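Lyase/mutase (Burkholderia cenocepacia, PDB 4LSB) is a lyase/mutase-type enzyme with a TIM-barrel fold and holds a magnesium ion. Local coordinates at residues A147-A152 with F159-R164; R23-R28 with F51-T56; R173-T178 with I204-R209; A180-Y185 with L193-I198; L226-L231 with K237-G242. One frame throughout, in Å; residues are numbered along the deposited sequence.

Contact 1: residues A147-A152 with F159-R164; sequences AAVDAA and FTLTAR
Ala148 is the first residue of the helical segment 147-152 to meet the strand: its CB points at the sheet and rests on the fork of Leu161, 3.8 Å from CD2 and slightly farther from CD1. The same methyl also touches Val107 and Ile111 of helix 104-116. Val149 comes next and reaches the same leucine from the flank, its CG2 lying 3.6 Å from CD2 of Leu161, with the two side chains crossing at about a right angle. Leu161 can serve both residues because its CG stands anti to the backbone N (chi1 -180°), which carries the two methyls out from the strand and up to the helix. Ala152, a turn after Ala148, drops its CB against the Phe159 ring, 3.8 Å from CD1, and touches CB of the same residue; the methyl approaches the ring obliquely. No direct hydrogen bond crosses here, but a water bridges the backbones: it donates to Ala152 O at 2.9 Å and accepts from Phe159 N at 2.8 Å, linking the last turn of the helix to the residue that leads into the strand. Small alanines thus let helix 138-153 lie close on strand 160-164, the helix-on-strand layer of a beta-alpha-beta unit in a TIM barrel.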
# COMPACT_ATOMS: atom_id res chain seq x y z
N ALA B 147 29.35 17.10 -5.00
CA ALA B 147 29.63 15.73 -5.42
C ALA B 147 28.40 15.14 -6.09
O ALA B 147 28.52 14.38 -7.06
CB ALA B 147 30.06 14.88 -4.21
N ALA B 148 27.22 15.47 -5.57
CA ALA B 148 25.98 14.97 -6.17
C ALA B 148 25.80 15.58 -7.56
O ALA B 148 25.41 14.90 -8.48
CB ALA B 148 24.75 15.27 -5.30
N VAL B 149 26.12 16.87 -7.70
CA VAL B 149 26.01 17.55 -8.97
C VAL B 149 26.97 16.96 -9.99
O VAL B 149 26.62 16.76 -11.16
CB VAL B 149 26.29 19.07 -8.75
CG1 VAL B 149 26.67 19.77 -10.07
CG2 VAL B 149 25.09 19.72 -8.09
N ASP B 150 28.20 16.70 -9.58
CA ASP B 150 29.17 16.12 -10.50
C ASP B 150 28.73 14.75 -11.01
O ASP B 150 28.89 14.45 -12.20
CB ASP B 150 30.56 15.98 -9.88
CG ASP B 150 31.23 17.30 -9.65
OD1 ASP B 150 30.89 18.31 -10.33
OD2 ASP B 150 32.11 17.34 -8.77
N ALA B 151 28.19 13.92 -10.13
CA ALA B 151 27.63 12.66 -10.56
C ALA B 151 26.47 12.88 -11.52
O ALA B 151 26.34 12.19 -12.51
CB ALA B 151 27.13 11.87 -9.37
N ALA B 152 25.57 13.79 -11.17
CA ALA B 152 24.41 14.12 -12.02
C ALA B 152 24.87 14.56 -13.39
O ALA B 152 24.39 14.03 -14.39
CB ALA B 152 23.54 15.19 -11.36
N PHE B 159 19.84 15.09 -15.26
CA PHE B 159 19.35 14.58 -13.97
C PHE B 159 19.01 15.80 -13.13
O PHE B 159 19.85 16.71 -12.97
CB PHE B 159 20.39 13.70 -13.30
CG PHE B 159 19.94 13.10 -11.97
CD1 PHE B 159 20.01 13.83 -10.79
CD2 PHE B 159 19.49 11.80 -11.91
CE1 PHE B 159 19.61 13.28 -9.61
CE2 PHE B 159 19.08 11.25 -10.74
CZ PHE B 159 19.14 11.99 -9.57
N THR B 160 17.77 15.87 -12.66
CA THR B 160 17.30 17.03 -11.91
C THR B 160 17.53 16.81 -10.43
O THR B 160 16.82 16.01 -9.79
CB THR B 160 15.82 17.32 -12.15
OG1 THR B 160 15.64 17.62 -13.52
CG2 THR B 160 15.36 18.49 -11.29
N LEU B 161 18.60 17.46 -9.93
CA LEU B 161 19.01 17.37 -8.54
C LEU B 161 18.30 18.38 -7.65
O LEU B 161 18.42 19.58 -7.84
CB LEU B 161 20.52 17.48 -8.32
CG LEU B 161 20.97 17.37 -6.85
CD1 LEU B 161 20.91 15.97 -6.30
CD2 LEU B 161 22.39 17.90 -6.65
N THR B 162 17.58 17.86 -6.66
CA THR B 162 16.96 18.69 -5.63
C THR B 162 17.86 18.67 -4.39
O THR B 162 18.16 17.61 -3.85
CB THR B 162 15.55 18.21 -5.28
OG1 THR B 162 14.71 18.22 -6.43
CG2 THR B 162 14.92 19.11 -4.23
N ALA B 163 18.30 19.85 -3.94
CA ALA B 163 19.06 19.99 -2.74
C ALA B 163 18.09 20.43 -1.63
O ALA B 163 17.34 21.41 -1.81
CB ALA B 163 20.17 21.02 -2.92
N ARG B 164 18.05 19.64 -0.56
CA ARG B 164 17.21 19.91 0.62
C ARG B 164 17.96 20.49 1.81
O ARG B 164 19.06 20.04 2.20
CB ARG B 164 16.50 18.62 1.06
CG ARG B 164 15.25 18.30 0.25
CD ARG B 164 14.59 16.97 0.56
NE ARG B 164 14.18 16.88 1.96
CZ ARG B 164 13.32 15.99 2.42
NH1 ARG B 164 12.72 15.12 1.63
NH2 ARG B 164 13.05 15.98 3.70
O HOH W 1 22.49 15.84 -15.56

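Contact 2: residues R23-R28 with F51-T56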
# COMPACT_ATOMS: atom_id res chain seq x y z
N ARG B 23 12.81 17.78 -16.77
CA ARG B 23 13.50 19.06 -16.68
C ARG B 23 12.58 20.19 -17.22
O ARG B 23 12.50 21.25 -16.61
CB ARG B 23 14.84 19.03 -17.46
CG ARG B 23 15.68 20.31 -17.36
CD ARG B 23 16.60 20.53 -18.59
NE ARG B 23 15.78 20.74 -19.80
CZ ARG B 23 15.21 21.90 -20.18
NH1 ARG B 23 15.39 23.03 -19.49
NH2 ARG B 23 14.46 21.93 -21.27
N ALA B 24 11.90 19.92 -18.34
CA ALA B 24 10.97 20.85 -18.99
C ALA B 24 9.79 21.27 -18.11
O ALA B 24 9.31 22.41 -18.24
CB ALA B 24 10.47 20.28 -20.30
N LEU B 25 9.29 20.36 -17.26
CA LEU B 25 8.22 20.71 -16.30
C LEU B 25 8.65 21.86 -15.47
O LEU B 25 7.80 22.66 -15.10
CB LEU B 25 7.84 19.55 -15.34
CG LEU B 25 7.22 18.37 -16.01
CD1 LEU B 25 7.04 17.16 -15.14
CD2 LEU B 25 5.90 18.82 -16.65
N HIS B 26 9.95 21.98 -15.20
CA HIS B 26 10.43 23.02 -14.30
C HIS B 26 10.61 24.40 -14.93
O HIS B 26 10.90 25.35 -14.21
CB HIS B 26 11.76 22.63 -13.64
CG HIS B 26 11.65 21.44 -12.74
ND1 HIS B 26 11.61 20.16 -13.22
CD2 HIS B 26 11.59 21.34 -11.39
CE1 HIS B 26 11.52 19.32 -12.22
NE2 HIS B 26 11.49 20.01 -11.10
N THR B 27 10.54 24.47 -16.25
CA THR B 27 10.84 25.72 -16.96
C THR B 27 9.61 26.29 -17.63
O THR B 27 9.62 27.44 -18.06
CB THR B 27 11.96 25.53 -17.99
OG1 THR B 27 11.56 24.57 -18.96
CG2 THR B 27 13.26 25.07 -17.28
N ARG B 28 8.52 25.54 -17.68
CA ARG B 28 7.30 26.12 -18.22
C ARG B 28 6.61 26.97 -17.16
O ARG B 28 6.89 26.85 -15.93
CB ARG B 28 6.40 25.02 -18.80
CG ARG B 28 5.70 24.21 -17.79
CD ARG B 28 4.95 23.07 -18.46
NE ARG B 28 4.12 22.48 -17.42
CZ ARG B 28 3.55 21.29 -17.46
NH1 ARG B 28 3.71 20.49 -18.51
NH2 ARG B 28 2.80 20.90 -16.44
N PHE B 51 -1.12 12.98 -13.71
CA PHE B 51 0.12 13.61 -13.20
C PHE B 51 1.25 13.35 -14.19
O PHE B 51 1.18 12.39 -15.00
CB PHE B 51 0.43 13.18 -11.78
CG PHE B 51 -0.51 13.74 -10.78
CD1 PHE B 51 -0.39 15.06 -10.37
CD2 PHE B 51 -1.54 12.96 -10.28
CE1 PHE B 51 -1.28 15.58 -9.42
CE2 PHE B 51 -2.46 13.50 -9.37
CZ PHE B 51 -2.31 14.82 -8.94
N GLU B 52 2.22 14.26 -14.20
CA GLU B 52 3.29 14.23 -15.22
C GLU B 52 4.64 13.74 -14.69
O GLU B 52 5.58 13.55 -15.47
CB GLU B 52 3.44 15.60 -15.85
CG GLU B 52 2.32 15.89 -16.85
CD GLU B 52 2.39 17.32 -17.34
OE1 GLU B 52 3.03 17.54 -18.38
OE2 GLU B 52 1.87 18.22 -16.69
N ALA B 53 4.72 13.53 -13.39
CA ALA B 53 5.92 13.02 -12.75
C ALA B 53 5.50 12.45 -11.45
O ALA B 53 4.42 12.78 -10.95
CB ALA B 53 6.86 14.17 -12.52
N LEU B 54 6.35 11.64 -10.86
CA LEU B 54 6.10 11.08 -9.50
C LEU B 54 7.36 11.27 -8.66
O LEU B 54 8.46 11.31 -9.19
CB LEU B 54 5.77 9.56 -9.61
CG LEU B 54 4.65 9.20 -10.58
CD1 LEU B 54 4.56 7.69 -10.74
CD2 LEU B 54 3.34 9.73 -10.10
N ALA B 55 7.18 11.35 -7.33
CA ALA B 55 8.28 11.38 -6.41
C ALA B 55 8.10 10.28 -5.38
O ALA B 55 7.00 10.06 -4.82
CB ALA B 55 8.37 12.73 -5.72
N THR B 56 9.18 9.62 -5.05
CA THR B 56 9.10 8.60 -4.01
C THR B 56 9.04 9.31 -2.67
O THR B 56 9.27 10.55 -2.59
CB THR B 56 10.26 7.61 -4.07
OG1 THR B 56 11.45 8.29 -3.80
CG2 THR B 56 10.35 6.94 -5.43
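Arg28 and Glu52 make the polar half of this contact, a two-pronged salt bridge in which the guanidinium meets the carboxylate end-on. NH1 of Arg28 donates to OE1 of Glu52 at 3.0 Å, and NH2 of Arg28 to OE2 of Glu52 at 2.8 Å. Both bonds are nearly straight, with N-H...O angles of 160° and 167°, and both oxygens are met on their syn side. The oxygens lie close to the guanidinium plane, yet the two flat groups are not coplanar: their planes are turned 31° apart. The arginine chain runs extended from CG to NE, the glutamate chain is extended beyond CG, and the two approach from opposite directions. The paired bonds restrict rotation of both end groups.

The apolar half belongs to Leu25, near the end of helix 14-25. Leu25 CD2 covers one face of the Arg28 guanidinium, 3.2 Å above its plane and offset toward the rim, and lies 3.6 Å from OE1 of Glu52. The other methyl, Leu25 CD1, reaches CB of Ala53 at 4.0 Å. One leucine thus lies beneath the ion pair while its second branch packs on Ala53.

The contact joins the helix that precedes the first strand of the TIM barrel, and the turn after it, to the residues leading into strand 54-55. Strand 32-34 is beside both, Phe32 touching Leu25 and Ile34 touching Ala53, while Arg28 O receives a hydrogen bond from Lys237 at the entry to strand 238-240.

Contact 3: residues R173-T178 with I204-R209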
# COMPACT_ATOMS: atom_id res chain seq x y z
N ARG B 173 14.24 26.94 12.94
CA ARG B 173 13.34 27.66 12.04
C ARG B 173 13.93 29.04 11.75
O ARG B 173 13.32 30.05 12.02
CB ARG B 173 11.93 27.78 12.65
CG ARG B 173 11.28 26.43 12.90
CD ARG B 173 9.91 26.60 13.54
NE ARG B 173 9.04 27.30 12.60
CZ ARG B 173 8.35 26.70 11.64
NH1 ARG B 173 8.40 25.38 11.47
NH2 ARG B 173 7.60 27.43 10.83
N ASP B 174 15.11 29.07 11.18
CA ASP B 174 15.81 30.30 10.86
C ASP B 174 15.81 30.50 9.34
O ASP B 174 16.52 29.80 8.59
CB ASP B 174 17.25 30.20 11.39
CG ASP B 174 18.13 31.42 11.06
OD1 ASP B 174 18.28 31.79 9.87
OD2 ASP B 174 18.72 32.00 11.99
N LEU B 175 15.00 31.44 8.87
CA LEU B 175 14.81 31.70 7.44
C LEU B 175 16.10 32.09 6.76
O LEU B 175 16.43 31.66 5.67
CB LEU B 175 13.76 32.81 7.25
CG LEU B 175 13.31 33.17 5.82
CD1 LEU B 175 12.74 31.94 5.15
CD2 LEU B 175 12.28 34.30 5.80
N ASP B 176 16.86 32.94 7.42
CA ASP B 176 18.06 33.42 6.80
C ASP B 176 19.17 32.37 6.63
O ASP B 176 19.81 32.37 5.62
CB ASP B 176 18.53 34.66 7.52
CG ASP B 176 17.57 35.79 7.32
OD1 ASP B 176 17.69 36.51 6.29
OD2 ASP B 176 16.65 35.93 8.17
N ASP B 177 19.39 31.48 7.61
CA ASP B 177 20.36 30.38 7.40
C ASP B 177 19.85 29.44 6.31
O ASP B 177 20.61 28.95 5.47
CB ASP B 177 20.59 29.53 8.66
CG ASP B 177 21.80 28.55 8.50
OD1 ASP B 177 22.92 29.06 8.34
OD2 ASP B 177 21.65 27.30 8.52
N THR B 178 18.56 29.18 6.36
CA THR B 178 17.94 28.26 5.43
C THR B 178 18.10 28.80 4.00
O THR B 178 18.51 28.06 3.12
CB THR B 178 16.50 28.01 5.83
OG1 THR B 178 16.46 27.45 7.15
CG2 THR B 178 15.84 27.02 4.85
N ILE B 204 7.91 31.77 2.18
CA ILE B 204 8.07 31.11 0.87
C ILE B 204 8.43 32.09 -0.25
O ILE B 204 9.33 31.85 -1.07
CB ILE B 204 6.77 30.35 0.48
CG1 ILE B 204 6.56 29.13 1.36
CG2 ILE B 204 6.81 29.90 -0.96
CD1 ILE B 204 5.18 28.56 1.27
N ALA B 205 7.72 33.21 -0.34
CA ALA B 205 8.03 34.18 -1.38
C ALA B 205 9.45 34.73 -1.28
O ALA B 205 10.09 35.03 -2.27
CB ALA B 205 7.04 35.31 -1.36
N ALA B 206 9.95 34.89 -0.07
CA ALA B 206 11.33 35.33 0.17
C ALA B 206 12.34 34.28 -0.27
O ALA B 206 13.40 34.61 -0.75
CB ALA B 206 11.54 35.63 1.63
N VAL B 207 12.03 33.03 0.01
CA VAL B 207 12.85 31.91 -0.54
C VAL B 207 12.91 31.94 -2.07
O VAL B 207 14.00 31.90 -2.62
CB VAL B 207 12.34 30.52 -0.09
CG1 VAL B 207 13.19 29.44 -0.69
CG2 VAL B 207 12.48 30.42 1.41
N THR B 208 11.77 32.01 -2.74
CA THR B 208 11.79 31.91 -4.20
C THR B 208 12.49 33.13 -4.82
O THR B 208 13.21 33.02 -5.83
CB THR B 208 10.36 31.77 -4.77
OG1 THR B 208 9.60 32.96 -4.51
CG2 THR B 208 9.60 30.60 -4.11
N ARG B 209 12.25 34.31 -4.25
CA ARG B 209 12.94 35.51 -4.76
C ARG B 209 14.47 35.43 -4.63
O ARG B 209 15.21 35.75 -5.58
CB ARG B 209 12.42 36.79 -4.06
CG ARG B 209 12.62 38.07 -4.88
CD ARG B 209 12.09 39.31 -4.12
NE ARG B 209 12.93 39.44 -2.95
CZ ARG B 209 14.11 40.06 -2.92
NH1 ARG B 209 14.56 40.73 -3.99
NH2 ARG B 209 14.81 40.06 -1.81
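This is a small apolar contact between two successive outer helices of the barrel, the start of helix 175-187 meeting the middle of helix 201-211, and Leu175 supplies its whole first side. CD1 of Leu175 reaches CG2 of Val207 at 4.0 Å, the closest approach between the segments, and the two side chains cross at a slant. Leu175 CD2 lies more loosely against CB of Ala206, 4.4 Å away. The leucine owes this reach to a CG anti to the backbone N (chi1 -175°), which sends both methyls across the groove between the helices. Val207 turns CG2 to this contact, and its side chain also packs on Ile179 and Leu182, farther along helix 175-187.

The helix that presents Leu175 is fixed at its first turn. Asp174 is the N-cap: its OD1 accepts from the backbone N of Asp177, a capping bond whose modelled length is implausibly short, which leaves its finer geometry doubtful. Asp174 O takes two donors, Thr178 N in the first helical backbone bond and Thr178 OG1 at 2.8 Å, the hydroxyl standing above the carbonyl plane. Asn167 adds a further hydrogen bond to OG1 of Thr178 and another to Asp177 OD2.

The N-cap is a local feature of this helix start; the side-by-side packing of consecutive helices is what belongs to the outer helical layer of a TIM barrel.

Contact 4: residues A180-Y185 with L193-I198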
# COMPACT_ATOMS: atom_id res chain seq x y z
N ALA B 180 20.33 30.90 2.96
CA ALA B 180 21.75 30.97 2.60
C ALA B 180 22.22 29.61 2.15
O ALA B 180 22.95 29.49 1.19
CB ALA B 180 22.58 31.47 3.76
N ARG B 181 21.82 28.57 2.86
CA ARG B 181 22.16 27.18 2.45
C ARG B 181 21.63 26.88 1.04
O ARG B 181 22.35 26.35 0.16
CB ARG B 181 21.57 26.21 3.46
CG ARG B 181 22.37 26.15 4.77
CD ARG B 181 21.73 25.21 5.78
NE ARG B 181 22.60 25.08 6.95
CZ ARG B 181 23.66 24.28 7.04
NH1 ARG B 181 23.99 23.46 6.05
NH2 ARG B 181 24.38 24.27 8.15
N LEU B 182 20.37 27.23 0.80
CA LEU B 182 19.75 26.91 -0.49
C LEU B 182 20.45 27.63 -1.59
O LEU B 182 20.66 27.09 -2.65
CB LEU B 182 18.26 27.23 -0.57
CG LEU B 182 17.35 26.42 0.34
CD1 LEU B 182 15.91 26.87 0.14
CD2 LEU B 182 17.46 24.94 0.05
N VAL B 183 20.79 28.89 -1.34
CA VAL B 183 21.56 29.66 -2.32
C VAL B 183 22.96 29.01 -2.57
O VAL B 183 23.46 28.96 -3.68
CB VAL B 183 21.73 31.11 -1.81
CG1 VAL B 183 22.78 31.84 -2.63
CG2 VAL B 183 20.40 31.83 -1.87
N ALA B 184 23.55 28.50 -1.52
CA ALA B 184 24.87 27.89 -1.64
C ALA B 184 24.79 26.56 -2.43
O ALA B 184 25.69 26.23 -3.21
CB ALA B 184 25.48 27.66 -0.29
N TYR B 185 23.73 25.82 -2.18
CA TYR B 185 23.45 24.59 -2.92
C TYR B 185 23.16 24.89 -4.41
O TYR B 185 23.64 24.18 -5.27
CB TYR B 185 22.28 23.83 -2.26
CG TYR B 185 22.42 23.49 -0.77
CD1 TYR B 185 23.67 23.54 -0.12
CD2 TYR B 185 21.32 23.12 -0.01
CE1 TYR B 185 23.81 23.22 1.24
CE2 TYR B 185 21.45 22.78 1.32
CZ TYR B 185 22.71 22.84 1.95
OH TYR B 185 22.84 22.56 3.30
N LEU B 193 15.57 23.63 -5.45
CA LEU B 193 15.90 23.87 -4.04
C LEU B 193 14.64 23.63 -3.18
O LEU B 193 13.55 23.97 -3.55
CB LEU B 193 16.42 25.29 -3.80
CG LEU B 193 17.78 25.65 -4.38
CD1 LEU B 193 18.88 24.67 -3.96
CD2 LEU B 193 17.66 25.76 -5.89
N TYR B 194 14.82 23.06 -2.00
CA TYR B 194 13.66 22.64 -1.20
C TYR B 194 13.99 22.72 0.31
O TYR B 194 14.93 22.08 0.76
CB TYR B 194 13.28 21.23 -1.62
CG TYR B 194 12.22 20.41 -0.84
CD1 TYR B 194 11.24 20.98 -0.02
CD2 TYR B 194 12.17 19.04 -1.01
CE1 TYR B 194 10.30 20.18 0.63
CE2 TYR B 194 11.25 18.26 -0.36
CZ TYR B 194 10.32 18.84 0.46
OH TYR B 194 9.41 17.99 1.06
N ALA B 195 13.19 23.51 1.04
CA ALA B 195 13.27 23.57 2.52
C ALA B 195 11.97 23.08 3.18
O ALA B 195 11.05 23.85 3.36
CB ALA B 195 13.54 25.00 2.95
N PRO B 196 11.88 21.80 3.53
CA PRO B 196 10.63 21.32 4.08
C PRO B 196 10.37 21.95 5.45
O PRO B 196 11.31 22.25 6.19
CB PRO B 196 10.83 19.81 4.16
CG PRO B 196 12.29 19.60 4.12
CD PRO B 196 12.87 20.72 3.38
N GLY B 197 9.10 22.22 5.74
CA GLY B 197 8.79 22.95 6.99
C GLY B 197 8.52 24.43 6.89
O GLY B 197 7.85 24.97 7.76
N ILE B 198 9.03 25.11 5.87
CA ILE B 198 8.60 26.48 5.58
C ILE B 198 7.20 26.49 4.92
O ILE B 198 6.99 26.01 3.80
CB ILE B 198 9.59 27.24 4.70
CG1 ILE B 198 11.00 27.12 5.25
CG2 ILE B 198 9.20 28.71 4.60
CD1 ILE B 198 11.96 28.11 4.64
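Leu182 lays its branched end over the backbone of strand 192-194 and the residue beyond it. In the beta-alpha-beta unit of this TIM barrel, helix 175-187 runs back along the outside and the chain returns as that strand, so the leucine faces straight into the seam between the two. Leu182 CD2 sits 3.8 Å from the backbone N of Tyr194, and it also meets CB of Leu193 at 4.0 Å; Leu182 CD1 reaches past the strand to CB of Ala195 at 4.1 Å. Chi1 of -66° sets CG of Leu182 anti to the carbonyl carbon, which directs both methyls toward the strand.

The reciprocal side chain is Leu193. Leu193 CD1 slides in beside the helix backbone and touches CB of Tyr185 at 3.9 Å, so that the two leucines interleave, each covering the other's root. Val211 of helix 201-211 touches both Leu182 and Leu193.

The tyrosine adds only its CB to the contact with the strand. Its polar end is held away from it: the hydroxyl is hydrogen-bonded to Asp126, and it accepts from NH1 of Arg181 one turn back, the oxygen lying in the guanidinium plane. Past the strand, the chain bends through a type II turn from Ala195 to Ile198, with Gly197 at a positive phi of 100°. The closest approach between the two segments is of carbon to oxygen, CD1 of Leu193 standing 3.3 Å from the carbonyl O of Leu182.

Contact 5: residues L226-L231 with K237-G242; sequences LSLDEL and KRVSVG
Val239 meets Leu228 more tightly than ordinary van der Waals contact: CG2 of the valine and CD1 of the leucine are 3.5 Å apart. Everything in this contact converges on that single valine. Leu228 comes from the first turn of the helix with CG anti to its own backbone N (chi1 -176°), which swings CD1 round to the strand although the side chain leaves the backbone to one side, and its methyl also touches CB of Val239. From one turn later Leu231 approaches at about a right angle, placing CD1 at 3.8 Å from CG2 of Val239 and 4.0 Å from CG1 of Val239. Two leucines thus hold both methyls of the valine, with no hydrogen bond between the segments.

The start of the helix is secured by a capping box. OG of Ser227, the N-cap residue, accepts from the backbone N of Glu230 at 3.1 Å (N-H...O 164°). In return, OE1 of Glu230 takes the backbone N-H of Ser227 through its anti lone pair at 2.9 Å. This reciprocal pair gives the amides of Ser227 and Glu230 acceptors at the helix start, and it holds the first turn, from which Leu228 is presented.

Helix 228-233 is the middle of a beta-alpha-beta unit that runs from strand 215-218 to strand 238-240, and it covers the outer side of the latter, which lies between strands 215-218 and 32-34. Leu231 also packs on Val217 and Leu228 on Ile33, one for each flanking strand, and Phe266 of the second subunit comes down on Val239.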
# COMPACT_ATOMS: atom_id res chain seq x y z
N LEU B 226 -1.70 25.86 1.43
CA LEU B 226 -1.83 26.78 0.32
C LEU B 226 -2.21 25.98 -0.96
O LEU B 226 -1.93 24.78 -1.04
CB LEU B 226 -0.52 27.54 0.13
CG LEU B 226 -0.17 28.49 1.27
CD1 LEU B 226 1.27 28.97 1.09
CD2 LEU B 226 -1.15 29.65 1.42
N SER B 227 -2.90 26.61 -1.89
CA SER B 227 -3.26 25.96 -3.10
C SER B 227 -2.09 26.06 -4.05
O SER B 227 -1.18 26.86 -3.89
CB SER B 227 -4.50 26.57 -3.74
OG SER B 227 -4.21 27.88 -4.18
N LEU B 228 -2.14 25.25 -5.07
CA LEU B 228 -1.12 25.32 -6.13
C LEU B 228 -1.05 26.71 -6.80
O LEU B 228 0.02 27.19 -7.11
CB LEU B 228 -1.43 24.27 -7.20
CG LEU B 228 -0.38 24.18 -8.30
CD1 LEU B 228 0.98 23.72 -7.77
CD2 LEU B 228 -0.89 23.29 -9.46
N ASP B 229 -2.21 27.34 -7.01
CA ASP B 229 -2.26 28.66 -7.57
C ASP B 229 -1.64 29.69 -6.62
O ASP B 229 -0.90 30.57 -7.08
CB ASP B 229 -3.71 29.05 -7.93
CG ASP B 229 -3.84 30.46 -8.41
OD1 ASP B 229 -3.25 30.76 -9.43
OD2 ASP B 229 -4.55 31.27 -7.75
N GLU B 230 -1.92 29.60 -5.30
CA GLU B 230 -1.30 30.50 -4.32
C GLU B 230 0.18 30.30 -4.37
O GLU B 230 0.93 31.24 -4.35
CB GLU B 230 -1.84 30.30 -2.89
CG GLU B 230 -3.25 30.85 -2.71
CD GLU B 230 -3.95 30.39 -1.43
OE1 GLU B 230 -3.90 29.20 -1.04
OE2 GLU B 230 -4.59 31.25 -0.80
N LEU B 231 0.62 29.05 -4.42
CA LEU B 231 2.07 28.79 -4.43
C LEU B 231 2.72 29.31 -5.70
O LEU B 231 3.81 29.91 -5.63
CB LEU B 231 2.38 27.29 -4.16
CG LEU B 231 1.98 26.87 -2.73
CD1 LEU B 231 1.73 25.40 -2.58
CD2 LEU B 231 3.06 27.27 -1.79
N LYS B 237 7.82 26.69 -8.00
CA LYS B 237 7.75 25.93 -9.24
C LYS B 237 7.14 24.52 -9.11
O LYS B 237 6.51 24.03 -10.03
CB LYS B 237 9.15 25.82 -9.83
CG LYS B 237 9.20 25.16 -11.20
CD LYS B 237 8.29 25.77 -12.24
CE LYS B 237 8.61 27.25 -12.45
NZ LYS B 237 7.78 27.80 -13.55
N ARG B 238 7.41 23.86 -8.01
CA ARG B 238 7.03 22.45 -7.79
C ARG B 238 6.44 22.26 -6.43
O ARG B 238 6.95 22.77 -5.45
CB ARG B 238 8.24 21.53 -7.93
CG ARG B 238 7.88 20.09 -8.25
CD ARG B 238 9.15 19.32 -8.66
NE ARG B 238 9.96 19.00 -7.50
CZ ARG B 238 11.24 18.61 -7.48
NH1 ARG B 238 11.95 18.50 -8.55
NH2 ARG B 238 11.79 18.26 -6.34
N VAL B 239 5.36 21.49 -6.35
CA VAL B 239 4.73 21.23 -5.10
C VAL B 239 4.57 19.72 -4.93
O VAL B 239 3.98 19.03 -5.74
CB VAL B 239 3.34 21.89 -5.04
CG1 VAL B 239 2.74 21.68 -3.65
CG2 VAL B 239 3.44 23.36 -5.35
N SER B 240 5.13 19.23 -3.84
CA SER B 240 5.08 17.81 -3.49
C SER B 240 4.25 17.60 -2.20
O SER B 240 3.81 18.58 -1.51
CB SER B 240 6.53 17.31 -3.29
OG SER B 240 7.12 17.89 -2.10
N VAL B 241 4.03 16.32 -1.83
CA VAL B 241 3.23 16.02 -0.65
C VAL B 241 3.85 15.02 0.36
O VAL B 241 3.19 14.64 1.32
CB VAL B 241 1.81 15.54 -1.02
CG1 VAL B 241 1.07 16.59 -1.85
CG2 VAL B 241 1.83 14.19 -1.72
N GLY B 242 5.10 14.63 0.17
CA GLY B 242 5.78 13.73 1.09
C GLY B 242 4.89 12.50 1.34
O GLY B 242 4.37 11.91 0.38

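Contacts 1, 4 and 5 repeat one theme, a helix laid on the strand that follows it, at three places round the barrel, while contact 2 joins helix 14-25 to the entry of strand 54-55. Contacts 3 and 4 are the closest pair, their centres 7 Å apart: both use helix 175-187, and Thr178 CG2 meets Ala195 CB at 3.6 Å. Contacts 1 and 4 share neighbouring strands. Arg238 of contact 5 reaches across the interior to Thr162 OG1 of contact 1 and His26 NE2 of contact 2. The magnesium ion, whose site includes Ser58 and Glu97, lies about 9 Å from the side chain of Tyr194 in contact 4.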